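Local structure of ThiJ/PfpI family protein (4P5P) at residues Ser10-Val13 with Glu19-Gly22. The protein probably acts as a glyoxalase III-type enzyme of the HSP31-like branch of the DJ-1/PfpI family, and probably serves as a virulence factor. Residues are numbered along the deposited sequence; the frame is centred on the assembly and turned at random.
Sequences SHDV and EKTG
E19 presents its carbonyl O to CA of V13, a C-H...O contact of 3.5 Å, where the loop joining strand 2-8 to helix 26-35 folds back on itself in the flavodoxin-like fold. The E19 carboxylate leads away from this meeting point. K20, bridged to V13 through the backbone, suits this exposed place, where a long, flexible, charged chain can lie over the surface: bent at chi2 (-64°), it runs alongside D12, and CD passes 3.6 Å from D12 O. The two side chains lie side by side and point the same way, which brings NZ within 4.0 Å of D12 OD2, a long salt bridge and probably a modest attraction. T21 supplies the hydrogen bond between the segments: its N-H reaches D12 O at 2.9 Å, nearly straight at hydrogen (168°) yet well above the carbonyl plane. In return, T21 O receives a C-H...O contact from D12 CA at 3.3 Å. As a buried threonine it serves two surroundings, since OG1 bonds to D55 OD2 while the methyl CG2 lies 3.6 Å from V13 C. Beyond it, G22 adopts phi 151°, a backbone conformation open to glycine because it lacks a side chain; its backbone also bonds to G103. H11, whose ring stacks with W106, brings its backbone close here as well: the bare CA of G22 lies 3.3 Å from H11 O in a C-H...O contact.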
loop_
_atom_site.group_PDB
_atom_site.type_symbol
_atom_site.label_atom_id
_atom_site.label_comp_id
_atom_site.label_asym_id
_atom_site.label_seq_id
_atom_site.Cartn_x
_atom_site.Cartn_y
_atom_site.Cartn_z
ATOM N N SER A 10 9.899 2.851 3.301
ATOM C CA SER A 10 10.986 3.299 4.176
ATOM C C SER A 10 11.643 4.579 3.644
ATOM O O SER A 10 12.602 5.097 4.238
ATOM C CB SER A 10 12.038 2.192 4.318
ATOM O OG SER A 10 11.530 1.118 5.094
ATOM N N HIS A 11 11.141 5.068 2.510
ATOM C CA HIS A 11 11.751 6.199 1.814
ATOM C C HIS A 11 11.232 7.545 2.298
ATOM O O HIS A 11 10.033 7.807 2.222
ATOM C CB HIS A 11 11.513 6.086 0.320
ATOM C CG HIS A 11 12.366 7.010 -0.487
ATOM N ND1 HIS A 11 13.640 6.681 -0.897
ATOM C CD2 HIS A 11 12.136 8.265 -0.939
ATOM C CE1 HIS A 11 14.149 7.691 -1.578
ATOM N NE2 HIS A 11 13.263 8.670 -1.607
ATOM N N ASP A 12 12.130 8.404 2.780
ATOM C CA ASP A 12 11.698 9.597 3.512
ATOM C C ASP A 12 11.972 10.938 2.842
ATOM O O ASP A 12 11.696 11.969 3.442
ATOM C CB ASP A 12 12.331 9.623 4.917
ATOM C CG ASP A 12 13.852 9.779 4.898
ATOM O OD1 ASP A 12 14.484 9.578 3.853
ATOM O OD2 ASP A 12 14.435 10.065 5.965
ATOM N N VAL A 13 12.469 10.952 1.608
ATOM C CA VAL A 13 12.738 12.217 0.920
ATOM C C VAL A 13 12.044 12.260 -0.430
ATOM O O VAL A 13 12.056 11.291 -1.188
ATOM C CB VAL A 13 14.247 12.458 0.708
ATOM C CG1 VAL A 13 14.493 13.744 -0.091
ATOM C CG2 VAL A 13 14.959 12.526 2.039
ATOM N N GLU A 19 12.352 18.042 0.674
ATOM C CA GLU A 19 11.041 17.802 1.278
ATOM C C GLU A 19 10.958 16.398 1.847
ATOM O O GLU A 19 11.365 15.432 1.206
ATOM C CB GLU A 19 9.912 18.015 0.253
ATOM C CG GLU A 19 8.510 17.901 0.860
ATOM C CD GLU A 19 7.367 17.990 -0.161
ATOM O OE1 GLU A 19 7.621 18.317 -1.345
ATOM O OE2 GLU A 19 6.199 17.734 0.234
ATOM N N LYS A 20 10.444 16.287 3.065
ATOM C CA LYS A 20 10.263 14.990 3.690
ATOM C C LYS A 20 8.981 14.302 3.224
ATOM O O LYS A 20 7.963 14.949 2.981
ATOM C CB LYS A 20 10.248 15.142 5.211
ATOM C CG LYS A 20 11.569 15.647 5.801
ATOM C CD LYS A 20 12.710 14.654 5.573
ATOM C CE LYS A 20 13.942 14.990 6.413
ATOM N NZ LYS A 20 14.423 13.819 7.210
ATOM N N THR A 21 9.035 12.985 3.083
ATOM C CA THR A 21 7.834 12.232 2.776
ATOM C C THR A 21 7.919 10.879 3.474
ATOM O O THR A 21 8.708 10.693 4.414
ATOM C CB THR A 21 7.634 12.063 1.251
ATOM O OG1 THR A 21 6.361 11.451 0.998
ATOM C CG2 THR A 21 8.718 11.202 0.627
ATOM N N GLY A 22 7.085 9.950 3.036
ATOM C CA GLY A 22 7.087 8.617 3.590
ATOM C C GLY A 22 5.712 8.012 3.478
ATOM O O GLY A 22 5.064 8.148 2.451
#